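PDB 3R5T: ferric vibriobactin ABC transporter, periplasmic ferric vibriobactin-binding protein from Vibrio cholerae, which binds the iron-loaded siderophore vibriobactin in the periplasm and probably delivers it to an ABC transporter for uptake into the cell. Local coordinates for residues 8-20 with 107-119. Residues are numbered along the deposited sequence; the frame is centred on the assembly and turned at random.
Sequences TFQNADGSITTIP and LQAIAPTILVDYS. With EDO (1,2-ethanediol), chain E; MOH (methanol), chain D.
The hydroxyl OG1 of T17 is gripped by two groups: it donates to the backbone O of T113 at 2.7 Å and accepts an almost straight bond from ND2 of N11, its neighbour in the hairpin, at 2.9 Å, OG1 lying in the plane of that amide. Threonine suits the place, its hydroxyl giving and accepting at once while its methyl CG2 packs near CB of P112. The amide is gripped from both ends, since ND2 of N11 also donates to OG of S15 while its OD1 takes the N-H of L115 at 2.9 Å from above the carbonyl plane. Asparagine can thus give and accept through one planar group, holding its rotation. The N-H of A12 returns a bond to the O of L115. With these links the hairpin 7-10/16-19, whose type I turn from N11 to G14 overlaps an Asx turn in which OD1 of D13 accepts from N and OG of S15, lies against 113-116, an edge strand of the five-stranded parallel sheet in one lobe of this periplasmic binding protein; beyond the strand, Y118 reaches the vibriobactin pocket. Apolar contacts add to these bonds. With chi1 at -178° the ring of F9 extends toward I114, whose branching lets both CG2 and CD1 reach it, CD1 over one face in a CH-pi contact, 4.1 Å from the centroid. At the ring edge CG1 of V116 approaches CZ of F9 at 3.8 Å. CD of P20 meets CG of P112 at 3.6 Å, two rigid rings touching through methylenes.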
loop_
_atom_site.group_PDB
_atom_site.type_symbol
_atom_site.label_atom_id
_atom_site.label_comp_id
_atom_site.label_asym_id
_atom_site.label_seq_id
_atom_site.Cartn_x
_atom_site.Cartn_y
_atom_site.Cartn_z
ATOM N N THR A 8 -7.874 -23.274 -8.512
ATOM C CA THR A 8 -8.836 -22.604 -7.655
ATOM C C THR A 8 -8.120 -21.561 -6.823
ATOM O O THR A 8 -7.054 -21.817 -6.276
ATOM C CB THR A 8 -9.515 -23.595 -6.706
ATOM O OG1 THR A 8 -10.316 -24.505 -7.464
ATOM C CG2 THR A 8 -10.389 -22.864 -5.690
ATOM N N PHE A 9 -8.714 -20.376 -6.765
ATOM C CA PHE A 9 -8.205 -19.269 -5.974
ATOM C C PHE A 9 -9.156 -19.019 -4.809
ATOM O O PHE A 9 -10.381 -18.906 -5.010
ATOM C CB PHE A 9 -8.100 -18.006 -6.847
ATOM C CG PHE A 9 -7.533 -16.817 -6.121
ATOM C CD1 PHE A 9 -6.159 -16.620 -6.062
ATOM C CD2 PHE A 9 -8.372 -15.910 -5.480
ATOM C CE1 PHE A 9 -5.632 -15.519 -5.388
ATOM C CE2 PHE A 9 -7.852 -14.823 -4.800
ATOM C CZ PHE A 9 -6.473 -14.631 -4.746
ATOM N N GLN A 10 -8.602 -18.915 -3.605
ATOM C CA GLN A 10 -9.390 -18.608 -2.422
ATOM C C GLN A 10 -9.518 -17.104 -2.219
ATOM O O GLN A 10 -8.531 -16.400 -1.979
ATOM C CB GLN A 10 -8.784 -19.278 -1.184
ATOM C CG GLN A 10 -8.852 -20.808 -1.228
ATOM C CD GLN A 10 -8.175 -21.460 -0.038
ATOM O OE1 GLN A 10 -7.111 -21.022 0.404
ATOM N NE2 GLN A 10 -8.783 -22.524 0.483
ATOM N N ASN A 11 -10.753 -16.615 -2.352
ATOM C CA ASN A 11 -11.065 -15.190 -2.212
ATOM C C ASN A 11 -11.163 -14.761 -0.758
ATOM O O ASN A 11 -11.394 -15.586 0.131
ATOM C CB ASN A 11 -12.379 -14.878 -2.932
ATOM C CG ASN A 11 -12.297 -15.125 -4.423
ATOM O OD1 ASN A 11 -11.378 -14.651 -5.090
ATOM N ND2 ASN A 11 -13.245 -15.880 -4.953
ATOM N N ALA A 12 -10.987 -13.464 -0.511
ATOM C CA ALA A 12 -10.962 -12.946 0.855
ATOM C C ALA A 12 -12.290 -13.089 1.585
ATOM O O ALA A 12 -12.328 -12.946 2.802
ATOM C CB ALA A 12 -10.496 -11.487 0.879
ATOM N N ASP A 13 -13.376 -13.345 0.856
ATOM C CA ASP A 13 -14.698 -13.487 1.481
ATOM C C ASP A 13 -15.072 -14.948 1.733
ATOM O O ASP A 13 -16.220 -15.269 2.070
ATOM C CB ASP A 13 -15.783 -12.804 0.634
ATOM C CG ASP A 13 -15.932 -13.435 -0.731
ATOM O OD1 ASP A 13 -15.091 -14.286 -1.087
ATOM O OD2 ASP A 13 -16.882 -13.073 -1.455
ATOM N N GLY A 14 -14.095 -15.831 1.558
ATOM C CA GLY A 14 -14.307 -17.253 1.770
ATOM C C GLY A 14 -14.786 -17.989 0.534
ATOM O O GLY A 14 -14.772 -19.218 0.499
ATOM N N SER A 15 -15.214 -17.252 -0.486
ATOM C CA SER A 15 -15.605 -17.875 -1.745
ATOM C C SER A 15 -14.377 -18.352 -2.504
ATOM O O SER A 15 -13.242 -18.028 -2.144
ATOM C CB SER A 15 -16.409 -16.907 -2.616
ATOM O OG SER A 15 -15.614 -15.807 -3.036
ATOM N N ILE A 16 -14.610 -19.120 -3.558
ATOM C CA ILE A 16 -13.539 -19.546 -4.447
ATOM C C ILE A 16 -13.838 -19.162 -5.892
ATOM O O ILE A 16 -14.997 -18.992 -6.283
ATOM C CB ILE A 16 -13.252 -21.067 -4.357
ATOM C CG1 ILE A 16 -14.489 -21.886 -4.756
ATOM C CG2 ILE A 16 -12.771 -21.421 -2.961
ATOM C CD1 ILE A 16 -14.207 -23.392 -4.884
ATOM N N THR A 17 -12.784 -19.019 -6.681
ATOM C CA THR A 17 -12.913 -18.753 -8.105
ATOM C C THR A 17 -12.034 -19.717 -8.860
ATOM O O THR A 17 -10.850 -19.839 -8.566
ATOM C CB THR A 17 -12.479 -17.309 -8.467
ATOM O OG1 THR A 17 -13.361 -16.385 -7.831
ATOM C CG2 THR A 17 -12.499 -17.088 -9.975
ATOM N N THR A 18 -12.612 -20.427 -9.819
ATOM C CA THR A 18 -11.807 -21.267 -10.679
ATOM C C THR A 18 -11.287 -20.456 -11.849
ATOM O O THR A 18 -12.041 -19.820 -12.598
ATOM C CB THR A 18 -12.588 -22.497 -11.163
ATOM O OG1 THR A 18 -12.950 -23.281 -10.028
ATOM C CG2 THR A 18 -11.748 -23.346 -12.110
ATOM N N ILE A 19 -9.971 -20.439 -11.974
ATOM C CA ILE A 19 -9.325 -19.787 -13.092
ATOM C C ILE A 19 -8.952 -20.858 -14.107
ATOM O O ILE A 19 -8.078 -21.688 -13.869
ATOM C CB ILE A 19 -8.098 -18.996 -12.615
ATOM C CG1 ILE A 19 -8.485 -18.054 -11.468
ATOM C CG2 ILE A 19 -7.481 -18.235 -13.760
ATOM C CD1 ILE A 19 -7.300 -17.346 -10.843
ATOM N N PRO A 20 -9.657 -20.868 -15.238
ATOM C CA PRO A 20 -9.592 -21.974 -16.204
ATOM C C PRO A 20 -8.254 -22.081 -16.922
ATOM O O PRO A 20 -7.799 -23.180 -17.240
ATOM C CB PRO A 20 -10.691 -21.620 -17.220
ATOM C CG PRO A 20 -11.567 -20.625 -16.522
ATOM C CD PRO A 20 -10.688 -19.875 -15.581
ATOM N N LEU A 107 -19.367 -8.725 -12.470
ATOM C CA LEU A 107 -18.053 -8.886 -13.079
ATOM C C LEU A 107 -17.756 -10.349 -13.422
ATOM O O LEU A 107 -17.182 -10.647 -14.469
ATOM C CB LEU A 107 -16.972 -8.327 -12.155
ATOM C CG LEU A 107 -17.034 -6.807 -11.928
ATOM C CD1 LEU A 107 -16.221 -6.411 -10.711
ATOM C CD2 LEU A 107 -16.554 -6.061 -13.170
ATOM N N GLN A 108 -18.150 -11.256 -12.538
ATOM C CA GLN A 108 -17.921 -12.683 -12.753
ATOM C C GLN A 108 -18.665 -13.187 -13.992
ATOM O O GLN A 108 -18.272 -14.186 -14.593
ATOM C CB GLN A 108 -18.299 -13.478 -11.497
ATOM C CG GLN A 108 -18.159 -14.999 -11.615
ATOM C CD GLN A 108 -16.720 -15.483 -11.747
ATOM O OE1 GLN A 108 -15.795 -14.973 -11.098
ATOM N NE2 GLN A 108 -16.531 -16.503 -12.580
ATOM N N ALA A 109 -19.733 -12.492 -14.380
ATOM C CA ALA A 109 -20.457 -12.830 -15.603
ATOM C C ALA A 109 -19.593 -12.578 -16.831
ATOM O O ALA A 109 -19.860 -13.121 -17.910
ATOM C CB ALA A 109 -21.761 -12.029 -15.693
ATOM N N ILE A 110 -18.567 -11.750 -16.668
ATOM C CA ILE A 110 -17.683 -11.362 -17.762
ATOM C C ILE A 110 -16.410 -12.195 -17.844
ATOM O O ILE A 110 -16.009 -12.621 -18.924
ATOM C CB ILE A 110 -17.274 -9.877 -17.649
ATOM C CG1 ILE A 110 -18.512 -8.996 -17.441
ATOM C CG2 ILE A 110 -16.471 -9.458 -18.878
ATOM C CD1 ILE A 110 -18.206 -7.509 -17.281
ATOM N N ALA A 111 -15.783 -12.417 -16.693
ATOM C CA ALA A 111 -14.546 -13.195 -16.607
ATOM C C ALA A 111 -14.327 -13.662 -15.176
ATOM O O ALA A 111 -14.914 -13.115 -14.238
ATOM C CB ALA A 111 -13.348 -12.357 -17.082
ATOM N N PRO A 112 -13.453 -14.664 -14.987
ATOM C CA PRO A 112 -13.117 -15.098 -13.627
ATOM C C PRO A 112 -12.710 -13.894 -12.789
ATOM O O PRO A 112 -11.835 -13.123 -13.188
ATOM C CB PRO A 112 -11.925 -16.031 -13.842
ATOM C CG PRO A 112 -12.168 -16.611 -15.226
ATOM C CD PRO A 112 -12.753 -15.459 -16.018
ATOM N N THR A 113 -13.349 -13.731 -11.640
ATOM C CA THR A 113 -13.155 -12.556 -10.796
ATOM C C THR A 113 -12.675 -12.984 -9.412
ATOM O O THR A 113 -13.281 -13.850 -8.784
ATOM C CB THR A 113 -14.477 -11.756 -10.712
ATOM O OG1 THR A 113 -14.824 -11.320 -12.026
ATOM C CG2 THR A 113 -14.346 -10.531 -9.817
ATOM N N ILE A 114 -11.574 -12.387 -8.964
ATOM C CA ILE A 114 -10.998 -12.708 -7.658
ATOM C C ILE A 114 -11.002 -11.501 -6.718
ATOM O O ILE A 114 -11.023 -10.344 -7.163
ATOM C CB ILE A 114 -9.579 -13.313 -7.781
ATOM C CG1 ILE A 114 -8.571 -12.288 -8.354
ATOM C CG2 ILE A 114 -9.646 -14.624 -8.581
ATOM C CD1 ILE A 114 -7.101 -12.753 -8.229
ATOM N N LEU A 115 -10.993 -11.795 -5.422
ATOM C CA LEU A 115 -11.153 -10.786 -4.378
ATOM C C LEU A 115 -10.029 -10.938 -3.344
ATOM O O LEU A 115 -9.872 -12.005 -2.731
ATOM C CB LEU A 115 -12.521 -10.979 -3.722
ATOM C CG LEU A 115 -12.906 -10.147 -2.505
ATOM C CD1 LEU A 115 -12.955 -8.667 -2.858
ATOM C CD2 LEU A 115 -14.230 -10.611 -1.925
ATOM N N VAL A 116 -9.261 -9.858 -3.162
ATOM C CA VAL A 116 -8.111 -9.826 -2.266
ATOM C C VAL A 116 -8.237 -8.645 -1.312
ATOM O O VAL A 116 -8.866 -7.630 -1.621
ATOM C CB VAL A 116 -6.771 -9.731 -3.052
ATOM C CG1 VAL A 116 -6.587 -10.971 -3.925
ATOM C CG2 VAL A 116 -6.716 -8.450 -3.900
ATOM N N ASP A 117 -7.662 -8.792 -0.127
ATOM C CA ASP A 117 -7.649 -7.719 0.852
ATOM C C ASP A 117 -6.215 -7.256 1.033
ATOM O O ASP A 117 -5.366 -8.010 1.527
ATOM C CB ASP A 117 -8.235 -8.208 2.172
ATOM C CG ASP A 117 -8.417 -7.087 3.186
ATOM O OD1 ASP A 117 -7.995 -5.941 2.907
ATOM O OD2 ASP A 117 -8.987 -7.374 4.258
ATOM N N TYR A 118 -5.928 -6.034 0.608
ATOM C CA TYR A 118 -4.589 -5.488 0.729
ATOM C C TYR A 118 -4.360 -4.791 2.065
ATOM O O TYR A 118 -3.247 -4.342 2.349
ATOM C CB TYR A 118 -4.284 -4.529 -0.417
ATOM C CG TYR A 118 -5.269 -3.383 -0.536
ATOM C CD1 TYR A 118 -5.355 -2.400 0.449
ATOM C CD2 TYR A 118 -6.093 -3.263 -1.651
ATOM C CE1 TYR A 118 -6.249 -1.332 0.336
ATOM C CE2 TYR A 118 -6.986 -2.215 -1.775
ATOM C CZ TYR A 118 -7.070 -1.235 -0.788
ATOM O OH TYR A 118 -7.963 -0.184 -0.945
ATOM N N SER A 119 -5.409 -4.689 2.880
ATOM C CA SER A 119 -5.332 -3.845 4.072
ATOM C C SER A 119 -4.586 -4.458 5.257
ATOM O O SER A 119 -4.254 -3.751 6.196
ATOM C CB SER A 119 -6.740 -3.392 4.511
ATOM O OG SER A 119 -7.492 -4.450 5.101
HETATM C C1 EDO E . -4.171 -19.561 -4.660
HETATM O O1 EDO E . -4.715 -20.068 -5.895
HETATM C C2 EDO E . -5.290 -19.016 -3.769
HETATM O O2 EDO E . -6.063 -20.082 -3.213
HETATM C C MOH D . -7.300 -11.776 1.036
HETATM O O MOH D . -6.249 -11.141 0.314
HETATM O O HOH W 1 -14.275 -18.495 -13.065
#